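Local coordinates for uncharacterized protein lp_2219 (Lactobacillus plantarum, PDB 3HFQ) that is of unknown function but adopts the seven-bladed beta-propeller fold of the lactonase family, consistent with, though not proof of, a lactonase-like role, at residues V100-Y105 and E111-A116; V127-H132 and L154-L159; Q16-G21 and L53-K58. The protein carries 1 engineered substitution. All coordinates share one frame; numbering follows the deposited sequence.

Contact 1. Residues V100-Y105 and E111-A116; sequences VYSANY and EVMKIA
Val100 O draws three hydrogens to itself: the backbone N-H of Met113, with Met113 N 2.9 Å from Val100 O, a hydrogen of a water, and the CA-H of Val112, whose CA lies 3.6 Å from Val100 O. This is the pattern of an antiparallel beta hairpin, in which hydrogen-bonded pairs Val100-Met113 and Ser102-Glu111 flank the non-hydrogen-bonded pair Tyr101-Val112. Of the hairpin's four backbone bonds the straightest runs from Glu111 N to Ser102 O, with 172° at the hydrogen. Ser102 OG stands between its own backbone N and carbonyl carbon (chi1 59°), which brings it within 3.5 Å of Glu111 CB and lets it meet two waters. The first is the water that also binds Val100 O; the second, 2.8 Å from Ser102 OG, donates to Glu111 OE1, while Thr126 holds OE2. On the other face of the sheet Tyr101 and Val112 point the same way, and Val112 CG2 lies in the ring plane, 4.0 Å from Tyr101 CD1 at its edge; Asp94 binds the tyrosine hydroxyl. Back on the face of Ser102, Val100 CG2 and Ile115 CD1 meet at 3.8 Å, the side chains crossing almost perpendicularly. Strands 99-104 and 109-115 are the two middle strands of a four-stranded blade between strands 90-94 and 121-128; Tyr101 packs on strand 143-148, and Val100 and Ile115 on strand 52-59.

Contact 2. Residues V127-H132 and L154-L159; sequences VQHSGH and LAVIDL
Val156 is the first residue of strand 154-158 to meet His129, across the boundary between two successive blades of the beta-propeller. Its CG1 points anti to the backbone N (chi1 178°) and reaches His129 NE2 at 4.2 Å, a loose van der Waals touch, the methyl lying obliquely to the imidazole. The ring is fixed from elsewhere: ND1 is bonded to the carbonyl of Gly108, and Tyr165 meets the imidazole edge-to-face. Two residues on, Asp158 brings its carboxylate alongside the same histidine, with OD2 3.9 Å from His129 CB but 5.3 Å from His129 ND1, so the two ionisable groups are neighbours without forming a salt bridge. The carboxylate is instead occupied by other groups. OD1 accepts the backbone N-H groups of His142 and Ser161, and OD2 is bonded to Ser141 OG, a set of partners that would be expected to hold the group in one orientation. Where the chain leaves strand 121-128, Gln128 NE2 donates to His129 O at 2.9 Å, and also to the carbonyl of Lys107. What joins the two segments by polar contact is a single water, which donates to Ser130 O at 2.8 Å and to Asp158 OD2 at 2.6 Å.

Contact 3. Residues Q16-G21 and L53-K58; sequences QGIYQG and LYSVDK
The backbones come nearest at Ile18 and Ser55, whose CA atoms are 8.7 Å apart, a separation too wide for strand pairing and one that makes this a meeting of side chains between two sheets. Ile18 spans the gap with a single methyl. Its CG1 lies beside the backbone N (chi1 -57°) and the chain is extended beyond it (chi2 169°), which carries CD1 forward to the facing strand. There the methyl is received by two residues that point the same way from alternate positions. Leu53 offers one branch, its CD2 lying 3.9 Å from Ile18 CD1, while Ser55 offers its CB, at 3.8 Å from Ile18 CD1. The serine OG is nearly as close, but it has a polar partner of its own, since the indole NE1 of Trp68, in the same blade, donates to it. Tyr54, between the two, turns away.

Just before Ile18 the strand begins at Gly17, whose phi of 142° would, together with its psi, press a CB against the preceding carbonyl O, so a glycine leads into the strand. Leu53, for its part, packs within its own blade against Leu47 of strand 45-47 and Ile70 of strand 62-71.

Strand 17-24 is an inner strand of the sheet that also holds strands 2-9 and 334-339, where the two ends of the chain come together to close the propeller ring. Strand 52-59 belongs to the following blade, and Leu45 of its neighbour, strand 45-47, touches Ile18, Leu53 and Ser55 alike, while Pro42 packs on Ile18 as well.

Followed from the N terminus, the contacts come strictly in series, none enclosing or crossing another. Contact 3 closes first, joining the blade that contains both chain ends to the next one after 31 intervening residues. Contact 1 comes second and closes the short hairpin inside the third blade. Contact 2 then leaves that blade's outermost strand and, over 21 residues, reaches the second strand of the fourth. Contact 1 links the others directly: Ile115 CG2 lies 3.5 Å from Tyr54 OH, and Tyr101 CD2 the same distance from Leu154 CD1. Contacts 2 and 3 remain about 14 Å apart at their nearest atoms, joined through the blade of contact 1.

Contact 1. Residues V100-Y105 and E111-A116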
ATOM      1  N   VAL A 100      -8.767  -4.518  12.360  1.00  9.95           N
ATOM      2  CA  VAL A 100      -8.449  -4.396  10.938  1.00  8.13           C
ATOM      3  C   VAL A 100      -8.894  -2.997  10.520  1.00  9.22           C
ATOM      4  O   VAL A 100     -10.002  -2.573  10.845  1.00  9.51           O
ATOM      5  CB  VAL A 100      -9.189  -5.460  10.081  1.00  8.69           C
ATOM      6  CG1 VAL A 100      -9.145  -5.073   8.600  1.00 11.49           C
ATOM      7  CG2 VAL A 100      -8.522  -6.829  10.267  1.00 10.86           C
ATOM      8  N   TYR A 101      -8.019  -2.273   9.829  1.00  6.42           N
ATOM      9  CA  TYR A 101      -8.336  -0.924   9.372  1.00  8.14           C
ATOM     10  C   TYR A 101      -8.486  -0.906   7.856  1.00 11.71           C
ATOM     11  O   TYR A 101      -7.805  -1.651   7.152  1.00 11.13           O
ATOM     12  CB  TYR A 101      -7.214   0.049   9.741  1.00 10.95           C
ATOM     13  CG  TYR A 101      -6.817   0.050  11.197  1.00 11.38           C
ATOM     14  CD1 TYR A 101      -7.686   0.515  12.182  1.00 12.21           C
ATOM     15  CD2 TYR A 101      -5.552  -0.388  11.585  1.00 12.19           C
ATOM     16  CE1 TYR A 101      -7.305   0.533  13.527  1.00 17.13           C
ATOM     17  CE2 TYR A 101      -5.163  -0.374  12.919  1.00 13.24           C
ATOM     18  CZ  TYR A 101      -6.041   0.090  13.884  1.00 14.44           C
ATOM     19  OH  TYR A 101      -5.658   0.079  15.206  1.00 10.31           O
ATOM     20  N   SER A 102      -9.380  -0.061   7.353  1.00  9.93           N
ATOM     21  CA  SER A 102      -9.564   0.061   5.913  1.00 11.15           C
ATOM     22  C   SER A 102      -9.815   1.516   5.546  1.00 11.39           C
ATOM     23  O   SER A 102     -10.339   2.292   6.355  1.00 10.99           O
ATOM     24  CB  SER A 102     -10.723  -0.821   5.421  1.00 10.46           C
ATOM     25  OG  SER A 102     -11.950  -0.484   6.039  1.00 16.08           O
ATOM     26  N   ALA A 103      -9.424   1.875   4.328  1.00  8.92           N
ATOM     27  CA  ALA A 103      -9.590   3.233   3.818  1.00 10.88           C
ATOM     28  C   ALA A 103     -10.490   3.199   2.593  1.00 12.06           C
ATOM     29  O   ALA A 103     -10.293   2.369   1.710  1.00 13.42           O
ATOM     30  CB  ALA A 103      -8.235   3.809   3.438  1.00 11.95           C
ATOM     31  N   ASN A 104     -11.470   4.094   2.524  1.00  7.87           N
ATOM     32  CA  ASN A 104     -12.357   4.111   1.368  1.00 10.10           C
ATOM     33  C   ASN A 104     -12.202   5.412   0.593  1.00 11.68           C
ATOM     34  O   ASN A 104     -12.520   6.493   1.085  1.00 15.71           O
ATOM     35  CB  ASN A 104     -13.815   3.926   1.791  1.00 11.64           C
ATOM     36  CG  ASN A 104     -14.720   3.602   0.615  1.00 14.99           C
ATOM     37  OD1 ASN A 104     -14.794   4.357  -0.358  1.00 12.21           O
ATOM     38  ND2 ASN A 104     -15.411   2.474   0.697  1.00 14.57           N
ATOM     39  N   TYR A 105     -11.718   5.281  -0.632  1.00 11.85           N
ATOM     40  CA  TYR A 105     -11.469   6.413  -1.513  1.00  8.81           C
ATOM     41  C   TYR A 105     -12.703   7.239  -1.847  1.00 11.54           C
ATOM     42  O   TYR A 105     -12.769   8.426  -1.538  1.00 13.60           O
ATOM     43  CB  TYR A 105     -10.827   5.898  -2.801  1.00 10.89           C
ATOM     44  CG  TYR A 105     -10.333   6.975  -3.740  1.00  9.20           C
ATOM     45  CD1 TYR A 105     -11.198   7.606  -4.636  1.00 10.00           C
ATOM     46  CD2 TYR A 105      -8.989   7.336  -3.756  1.00 12.45           C
ATOM     47  CE1 TYR A 105     -10.730   8.580  -5.524  1.00 12.65           C
ATOM     48  CE2 TYR A 105      -8.511   8.304  -4.634  1.00 15.02           C
ATOM     49  CZ  TYR A 105      -9.382   8.915  -5.517  1.00 14.51           C
ATOM     50  OH  TYR A 105      -8.891   9.863  -6.390  1.00 18.04           O
ATOM     51  N   GLU A 111     -12.371   3.099   8.291  1.00 12.61           N
ATOM     52  CA  GLU A 111     -13.191   2.184   9.071  1.00 13.52           C
ATOM     53  C   GLU A 111     -12.346   1.271   9.945  1.00 12.84           C
ATOM     54  O   GLU A 111     -11.184   0.993   9.630  1.00  9.93           O
ATOM     55  CB  GLU A 111     -14.079   1.336   8.151  1.00 20.62           C
ATOM     56  CG  GLU A 111     -15.246   2.063   7.480  1.00 32.83           C
ATOM     57  CD  GLU A 111     -16.370   1.104   7.128  1.00 50.00           C
ATOM     58  OE1 GLU A 111     -16.068  -0.093   6.921  1.00 57.59           O
ATOM     59  OE2 GLU A 111     -17.543   1.527   7.050  1.00 53.54           O
ATOM     60  N   VAL A 112     -12.941   0.817  11.047  1.00  8.10           N
ATOM     61  CA  VAL A 112     -12.263  -0.067  11.987  1.00 10.63           C
ATOM     62  C   VAL A 112     -13.151  -1.276  12.247  1.00  9.60           C
ATOM     63  O   VAL A 112     -14.363  -1.140  12.428  1.00 10.17           O
ATOM     64  CB  VAL A 112     -11.998   0.643  13.335  1.00 10.72           C
ATOM     65  CG1 VAL A 112     -11.169  -0.263  14.254  1.00  6.46           C
ATOM     66  CG2 VAL A 112     -11.291   1.970  13.094  1.00  7.15           C
HETATM   67  N   MSE A 113     -12.547  -2.460  12.250  1.00 11.23           N
HETATM   68  CA  MSE A 113     -13.265  -3.704  12.497  1.00 13.84           C
HETATM   69  C   MSE A 113     -12.483  -4.495  13.534  1.00 15.00           C
HETATM   70  O   MSE A 113     -11.260  -4.378  13.606  1.00 14.72           O
HETATM   71  CB  MSE A 113     -13.367  -4.517  11.200  1.00 14.61           C
HETATM   72  CG  MSE A 113     -14.254  -3.884  10.144  1.00 16.31           C
HETATM   73 SE   MSE A 113     -13.800  -4.475   8.369  1.00 27.27          SE
HETATM   74  CE  MSE A 113     -14.731  -3.126   7.338  1.00 47.33           C
ATOM     75  N   LYS A 114     -13.177  -5.294  14.338  1.00 14.26           N
ATOM     76  CA  LYS A 114     -12.495  -6.096  15.348  1.00 12.55           C
ATOM     77  C   LYS A 114     -12.408  -7.549  14.890  1.00 11.70           C
ATOM     78  O   LYS A 114     -13.332  -8.069  14.268  1.00 11.16           O
ATOM     79  CB  LYS A 114     -13.219  -5.995  16.699  1.00 15.17           C
ATOM     80  CG  LYS A 114     -14.663  -6.459  16.697  1.00 23.30           C
ATOM     81  CD  LYS A 114     -15.296  -6.257  18.072  1.00 32.71           C
ATOM     82  CE  LYS A 114     -16.725  -6.783  18.116  1.00 36.84           C
ATOM     83  NZ  LYS A 114     -17.380  -6.516  19.429  1.00 42.83           N
ATOM     84  N   ILE A 115     -11.288  -8.196  15.199  1.00 11.57           N
ATOM     85  CA  ILE A 115     -11.062  -9.581  14.803  1.00 11.54           C
ATOM     86  C   ILE A 115     -11.534 -10.557  15.881  1.00 15.10           C
ATOM     87  O   ILE A 115     -11.119 -10.469  17.035  1.00 14.35           O
ATOM     88  CB  ILE A 115      -9.558  -9.829  14.539  1.00 10.94           C
ATOM     89  CG1 ILE A 115      -9.030  -8.788  13.547  1.00 12.78           C
ATOM     90  CG2 ILE A 115      -9.339 -11.233  14.011  1.00 11.91           C
ATOM     91  CD1 ILE A 115      -7.520  -8.781  13.410  1.00 13.81           C
ATOM     92  N   ALA A 116     -12.404 -11.487  15.498  1.00 12.45           N
ATOM     93  CA  ALA A 116     -12.909 -12.486  16.435  1.00 13.87           C
ATOM     94  C   ALA A 116     -11.853 -13.573  16.612  1.00 16.90           C
ATOM     95  O   ALA A 116     -10.841 -13.580  15.913  1.00 14.73           O
ATOM     96  CB  ALA A 116     -14.208 -13.096  15.912  1.00 15.62           C
TER
HETATM   97  O   HOH W   1     -11.906  -1.873   8.740  1.00 35.86           O
HETATM   98  O   HOH W   2     -14.189  -1.281   4.641  1.00 19.29           O

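Contact 2. Residues V127-H132 and L154-L159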
ATOM      1  N   VAL A 127     -15.261   6.523  10.334  1.00  9.37           N
ATOM      2  CA  VAL A 127     -14.967   7.944  10.460  1.00 10.77           C
ATOM      3  C   VAL A 127     -15.138   8.639   9.114  1.00 11.96           C
ATOM      4  O   VAL A 127     -14.506   8.258   8.128  1.00 12.85           O
ATOM      5  CB  VAL A 127     -13.527   8.154  10.975  1.00 15.15           C
ATOM      6  CG1 VAL A 127     -13.175   9.637  10.982  1.00 10.67           C
ATOM      7  CG2 VAL A 127     -13.403   7.575  12.379  1.00 17.74           C
ATOM      8  N   GLN A 128     -15.996   9.655   9.078  1.00 10.12           N
ATOM      9  CA  GLN A 128     -16.262  10.392   7.848  1.00 12.12           C
ATOM     10  C   GLN A 128     -15.447  11.675   7.758  1.00 10.70           C
ATOM     11  O   GLN A 128     -15.416  12.467   8.700  1.00 12.17           O
ATOM     12  CB  GLN A 128     -17.753  10.738   7.754  1.00 14.17           C
ATOM     13  CG  GLN A 128     -18.149  11.478   6.476  1.00 11.91           C
ATOM     14  CD  GLN A 128     -17.982  10.630   5.230  1.00 11.76           C
ATOM     15  OE1 GLN A 128     -18.637   9.601   5.074  1.00 14.96           O
ATOM     16  NE2 GLN A 128     -17.099  11.059   4.335  1.00  9.73           N
ATOM     17  N   HIS A 129     -14.789  11.878   6.620  1.00  7.85           N
ATOM     18  CA  HIS A 129     -13.992  13.082   6.410  1.00 10.67           C
ATOM     19  C   HIS A 129     -14.625  13.946   5.327  1.00 13.17           C
ATOM     20  O   HIS A 129     -15.492  13.492   4.581  1.00 13.15           O
ATOM     21  CB  HIS A 129     -12.561  12.731   5.974  1.00  9.26           C
ATOM     22  CG  HIS A 129     -11.831  11.841   6.931  1.00 13.78           C
ATOM     23  ND1 HIS A 129     -12.085  10.490   7.033  1.00 12.29           N
ATOM     24  CD2 HIS A 129     -10.853  12.110   7.828  1.00 13.78           C
ATOM     25  CE1 HIS A 129     -11.292   9.964   7.953  1.00 11.50           C
ATOM     26  NE2 HIS A 129     -10.536  10.925   8.448  1.00 13.05           N
ATOM     27  N   SER A 130     -14.180  15.195   5.248  1.00 13.01           N
ATOM     28  CA  SER A 130     -14.680  16.121   4.248  1.00 15.74           C
ATOM     29  C   SER A 130     -13.528  16.999   3.784  1.00 16.62           C
ATOM     30  O   SER A 130     -12.466  17.032   4.409  1.00 18.24           O
ATOM     31  CB  SER A 130     -15.797  16.991   4.830  1.00 24.35           C
ATOM     32  OG  SER A 130     -15.299  17.844   5.846  1.00 32.57           O
ATOM     33  N   GLY A 131     -13.737  17.712   2.686  1.00 16.59           N
ATOM     34  CA  GLY A 131     -12.693  18.575   2.168  1.00 16.24           C
ATOM     35  C   GLY A 131     -12.498  18.328   0.691  1.00 15.98           C
ATOM     36  O   GLY A 131     -13.125  17.436   0.125  1.00 17.21           O
ATOM     37  N   HIS A 132     -11.637  19.121   0.062  1.00 14.56           N
ATOM     38  CA  HIS A 132     -11.364  18.978  -1.362  1.00 16.58           C
ATOM     39  C   HIS A 132     -10.044  19.657  -1.699  1.00 15.83           C
ATOM     40  O   HIS A 132      -9.382  20.215  -0.818  1.00 16.33           O
ATOM     41  CB  HIS A 132     -12.491  19.605  -2.193  1.00 19.73           C
ATOM     42  CG  HIS A 132     -12.724  21.054  -1.902  1.00 27.48           C
ATOM     43  ND1 HIS A 132     -13.522  21.485  -0.858  1.00 33.33           N
ATOM     44  CD2 HIS A 132     -12.252  22.172  -2.497  1.00 32.44           C
ATOM     45  CE1 HIS A 132     -13.526  22.803  -0.830  1.00 39.01           C
ATOM     46  NE2 HIS A 132     -12.763  23.249  -1.812  1.00 37.50           N
ATOM     47  N   LEU A 154      -2.858   5.863  14.620  1.00 11.28           N
ATOM     48  CA  LEU A 154      -3.198   5.516  13.243  1.00  9.12           C
ATOM     49  C   LEU A 154      -3.054   6.697  12.297  1.00 10.69           C
ATOM     50  O   LEU A 154      -3.681   7.735  12.488  1.00 12.53           O
ATOM     51  CB  LEU A 154      -4.636   4.986  13.155  1.00  6.63           C
ATOM     52  CG  LEU A 154      -5.052   4.399  11.800  1.00  7.76           C
ATOM     53  CD1 LEU A 154      -4.470   2.988  11.669  1.00  8.82           C
ATOM     54  CD2 LEU A 154      -6.585   4.345  11.682  1.00  6.21           C
ATOM     55  N   ALA A 155      -2.213   6.533  11.283  1.00  8.70           N
ATOM     56  CA  ALA A 155      -2.007   7.577  10.290  1.00 10.74           C
ATOM     57  C   ALA A 155      -3.042   7.341   9.199  1.00 10.59           C
ATOM     58  O   ALA A 155      -3.142   6.237   8.663  1.00 10.02           O
ATOM     59  CB  ALA A 155      -0.600   7.489   9.717  1.00  9.97           C
ATOM     60  N   VAL A 156      -3.815   8.378   8.886  1.00  8.10           N
ATOM     61  CA  VAL A 156      -4.866   8.297   7.874  1.00 10.83           C
ATOM     62  C   VAL A 156      -4.626   9.396   6.838  1.00  9.52           C
ATOM     63  O   VAL A 156      -4.611  10.577   7.172  1.00 10.89           O
ATOM     64  CB  VAL A 156      -6.261   8.468   8.534  1.00 10.77           C
ATOM     65  CG1 VAL A 156      -7.364   8.427   7.477  1.00  7.07           C
ATOM     66  CG2 VAL A 156      -6.476   7.362   9.567  1.00  7.43           C
ATOM     67  N   ILE A 157      -4.442   9.000   5.583  1.00  9.06           N
ATOM     68  CA  ILE A 157      -4.148   9.954   4.515  1.00  9.79           C
ATOM     69  C   ILE A 157      -5.327  10.285   3.606  1.00 10.30           C
ATOM     70  O   ILE A 157      -5.961   9.392   3.055  1.00 10.54           O
ATOM     71  CB  ILE A 157      -2.992   9.424   3.639  1.00 10.34           C
ATOM     72  CG1 ILE A 157      -1.785   9.104   4.527  1.00  6.91           C
ATOM     73  CG2 ILE A 157      -2.625  10.448   2.573  1.00 13.73           C
ATOM     74  CD1 ILE A 157      -0.656   8.400   3.794  1.00  7.04           C
ATOM     75  N   ASP A 158      -5.600  11.578   3.440  1.00 11.19           N
ATOM     76  CA  ASP A 158      -6.695  12.037   2.593  1.00 11.15           C
ATOM     77  C   ASP A 158      -6.114  12.678   1.332  1.00 12.54           C
ATOM     78  O   ASP A 158      -5.628  13.809   1.360  1.00 10.87           O
ATOM     79  CB  ASP A 158      -7.550  13.065   3.344  1.00 15.30           C
ATOM     80  CG  ASP A 158      -8.872  13.349   2.651  1.00 13.40           C
ATOM     81  OD1 ASP A 158      -8.917  13.326   1.406  1.00 12.48           O
ATOM     82  OD2 ASP A 158      -9.869  13.613   3.355  1.00 15.54           O
ATOM     83  N   LEU A 159      -6.160  11.942   0.229  1.00  9.92           N
ATOM     84  CA  LEU A 159      -5.641  12.434  -1.038  1.00 12.61           C
ATOM     85  C   LEU A 159      -6.475  13.602  -1.553  1.00 10.05           C
ATOM     86  O   LEU A 159      -5.948  14.538  -2.159  1.00 10.86           O
ATOM     87  CB  LEU A 159      -5.632  11.291  -2.064  1.00 15.60           C
ATOM     88  CG  LEU A 159      -5.232  11.604  -3.509  1.00 15.65           C
ATOM     89  CD1 LEU A 159      -4.539  10.392  -4.122  1.00 15.56           C
ATOM     90  CD2 LEU A 159      -6.464  11.996  -4.315  1.00 15.41           C
TER
HETATM   91  O   HOH W   3     -10.087  15.592   5.004  1.00 20.01           O

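Contact 3. Residues Q16-G21 and L53-K58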
ATOM      1  N   GLN A  16      -9.897 -13.445 -11.705  1.00 12.30           N
ATOM      2  CA  GLN A  16     -10.940 -14.132 -10.947  1.00 15.39           C
ATOM      3  C   GLN A  16     -10.796 -13.903  -9.446  1.00 14.16           C
ATOM      4  O   GLN A  16     -11.548 -14.472  -8.649  1.00 13.15           O
ATOM      5  CB  GLN A  16     -10.915 -15.636 -11.238  1.00 13.41           C
ATOM      6  CG  GLN A  16     -11.341 -15.997 -12.645  1.00 22.93           C
ATOM      7  CD  GLN A  16     -11.318 -17.491 -12.883  1.00 34.09           C
ATOM      8  OE1 GLN A  16     -10.287 -18.143 -12.714  1.00 39.31           O
ATOM      9  NE2 GLN A  16     -12.458 -18.046 -13.278  1.00 37.25           N
ATOM     10  N   GLY A  17      -9.829 -13.076  -9.055  1.00 14.76           N
ATOM     11  CA  GLY A  17      -9.647 -12.798  -7.641  1.00 17.07           C
ATOM     12  C   GLY A  17      -8.212 -12.664  -7.167  1.00 11.01           C
ATOM     13  O   GLY A  17      -7.399 -11.967  -7.780  1.00 10.70           O
ATOM     14  N   ILE A  18      -7.906 -13.336  -6.062  1.00  8.26           N
ATOM     15  CA  ILE A  18      -6.573 -13.298  -5.473  1.00  8.42           C
ATOM     16  C   ILE A  18      -5.720 -14.448  -5.998  1.00 13.02           C
ATOM     17  O   ILE A  18      -6.126 -15.612  -5.940  1.00 12.33           O
ATOM     18  CB  ILE A  18      -6.664 -13.389  -3.932  1.00  7.38           C
ATOM     19  CG1 ILE A  18      -7.537 -12.250  -3.405  1.00 10.56           C
ATOM     20  CG2 ILE A  18      -5.272 -13.314  -3.312  1.00  8.26           C
ATOM     21  CD1 ILE A  18      -7.903 -12.379  -1.946  1.00 14.77           C
ATOM     22  N   TYR A  19      -4.543 -14.118  -6.520  1.00 10.28           N
ATOM     23  CA  TYR A  19      -3.635 -15.132  -7.039  1.00 10.63           C
ATOM     24  C   TYR A  19      -2.459 -15.332  -6.098  1.00  9.93           C
ATOM     25  O   TYR A  19      -2.236 -14.533  -5.187  1.00  9.24           O
ATOM     26  CB  TYR A  19      -3.124 -14.748  -8.438  1.00 10.92           C
ATOM     27  CG  TYR A  19      -4.210 -14.737  -9.494  1.00 13.44           C
ATOM     28  CD1 TYR A  19      -5.080 -13.654  -9.612  1.00 10.96           C
ATOM     29  CD2 TYR A  19      -4.411 -15.838 -10.331  1.00 13.10           C
ATOM     30  CE1 TYR A  19      -6.126 -13.663 -10.530  1.00 11.46           C
ATOM     31  CE2 TYR A  19      -5.460 -15.860 -11.255  1.00 14.60           C
ATOM     32  CZ  TYR A  19      -6.313 -14.768 -11.346  1.00 13.71           C
ATOM     33  OH  TYR A  19      -7.354 -14.771 -12.244  1.00 12.48           O
ATOM     34  N   GLN A  20      -1.716 -16.411  -6.317  1.00  9.86           N
ATOM     35  CA  GLN A  20      -0.558 -16.700  -5.488  1.00  8.73           C
ATOM     36  C   GLN A  20       0.583 -17.204  -6.355  1.00 10.21           C
ATOM     37  O   GLN A  20       0.367 -17.867  -7.371  1.00 10.72           O
ATOM     38  CB  GLN A  20      -0.918 -17.722  -4.401  1.00  8.74           C
ATOM     39  CG  GLN A  20      -1.179 -19.146  -4.881  1.00 11.14           C
ATOM     40  CD  GLN A  20      -1.731 -20.031  -3.775  1.00 14.63           C
ATOM     41  OE1 GLN A  20      -1.348 -19.901  -2.610  1.00 14.74           O
ATOM     42  NE2 GLN A  20      -2.628 -20.944  -4.136  1.00  8.39           N
ATOM     43  N   GLY A  21       1.801 -16.862  -5.960  1.00  9.67           N
ATOM     44  CA  GLY A  21       2.954 -17.284  -6.724  1.00 10.96           C
ATOM     45  C   GLY A  21       4.129 -17.623  -5.838  1.00 16.49           C
ATOM     46  O   GLY A  21       4.023 -17.640  -4.609  1.00 13.65           O
ATOM     47  N   LEU A  53      -6.154 -13.839   5.988  1.00 10.03           N
ATOM     48  CA  LEU A  53      -6.021 -12.864   4.921  1.00 12.56           C
ATOM     49  C   LEU A  53      -7.244 -11.959   4.894  1.00 12.98           C
ATOM     50  O   LEU A  53      -8.376 -12.428   4.994  1.00 11.39           O
ATOM     51  CB  LEU A  53      -5.884 -13.589   3.578  1.00 12.85           C
ATOM     52  CG  LEU A  53      -5.892 -12.768   2.287  1.00 16.56           C
ATOM     53  CD1 LEU A  53      -4.691 -11.833   2.243  1.00 15.34           C
ATOM     54  CD2 LEU A  53      -5.864 -13.723   1.104  1.00 17.24           C
ATOM     55  N   TYR A  54      -7.006 -10.660   4.767  1.00 11.19           N
ATOM     56  CA  TYR A  54      -8.084  -9.686   4.716  1.00 11.18           C
ATOM     57  C   TYR A  54      -7.950  -8.962   3.385  1.00 12.18           C
ATOM     58  O   TYR A  54      -6.890  -8.443   3.056  1.00 12.11           O
ATOM     59  CB  TYR A  54      -7.970  -8.734   5.911  1.00  6.47           C
ATOM     60  CG  TYR A  54      -8.112  -9.474   7.228  1.00 11.54           C
ATOM     61  CD1 TYR A  54      -9.351  -9.966   7.639  1.00 12.54           C
ATOM     62  CD2 TYR A  54      -6.994  -9.779   8.005  1.00  7.50           C
ATOM     63  CE1 TYR A  54      -9.478 -10.742   8.791  1.00 11.23           C
ATOM     64  CE2 TYR A  54      -7.111 -10.562   9.166  1.00 10.49           C
ATOM     65  CZ  TYR A  54      -8.357 -11.045   9.543  1.00 11.09           C
ATOM     66  OH  TYR A  54      -8.486 -11.841  10.664  1.00 14.10           O
ATOM     67  N   SER A  55      -9.031  -8.948   2.612  1.00 10.98           N
ATOM     68  CA  SER A  55      -8.994  -8.335   1.296  1.00 11.93           C
ATOM     69  C   SER A  55     -10.136  -7.389   0.995  1.00 12.20           C
ATOM     70  O   SER A  55     -11.244  -7.543   1.508  1.00  9.05           O
ATOM     71  CB  SER A  55      -8.996  -9.430   0.229  1.00 12.95           C
ATOM     72  OG  SER A  55     -10.183 -10.209   0.329  1.00 12.53           O
ATOM     73  N   VAL A  56      -9.847  -6.406   0.151  1.00 10.10           N
ATOM     74  CA  VAL A  56     -10.854  -5.456  -0.290  1.00  9.72           C
ATOM     75  C   VAL A  56     -11.877  -6.367  -0.955  1.00 11.09           C
ATOM     76  O   VAL A  56     -11.502  -7.352  -1.597  1.00 11.04           O
ATOM     77  CB  VAL A  56     -10.264  -4.480  -1.319  1.00 11.27           C
ATOM     78  CG1 VAL A  56     -11.375  -3.666  -1.978  1.00  6.46           C
ATOM     79  CG2 VAL A  56      -9.270  -3.556  -0.623  1.00 13.78           C
ATOM     80  N   ASP A  57     -13.157  -6.049  -0.812  1.00 10.08           N
ATOM     81  CA  ASP A  57     -14.181  -6.915  -1.366  1.00 10.03           C
ATOM     82  C   ASP A  57     -15.388  -6.170  -1.927  1.00 15.18           C
ATOM     83  O   ASP A  57     -15.841  -5.175  -1.361  1.00 15.74           O
ATOM     84  CB  ASP A  57     -14.602  -7.898  -0.266  1.00 13.47           C
ATOM     85  CG  ASP A  57     -15.734  -8.807  -0.681  1.00 24.86           C
ATOM     86  OD1 ASP A  57     -15.740  -9.277  -1.837  1.00 27.76           O
ATOM     87  OD2 ASP A  57     -16.611  -9.066   0.170  1.00 26.91           O
ATOM     88  N   LYS A  58     -15.890  -6.653  -3.058  1.00 17.18           N
ATOM     89  CA  LYS A  58     -17.058  -6.061  -3.690  1.00 19.11           C
ATOM     90  C   LYS A  58     -18.122  -7.131  -3.811  1.00 20.12           C
ATOM     91  O   LYS A  58     -17.892  -8.198  -4.381  1.00 15.45           O
ATOM     92  CB  LYS A  58     -16.721  -5.516  -5.080  1.00 23.89           C
ATOM     93  CG  LYS A  58     -17.894  -4.828  -5.779  1.00 22.74           C
ATOM     94  CD  LYS A  58     -17.450  -4.142  -7.068  1.00 29.09           C
ATOM     95  CE  LYS A  58     -18.579  -3.323  -7.686  1.00 36.85           C
ATOM     96  NZ  LYS A  58     -18.140  -2.587  -8.906  1.00 44.70           N
TER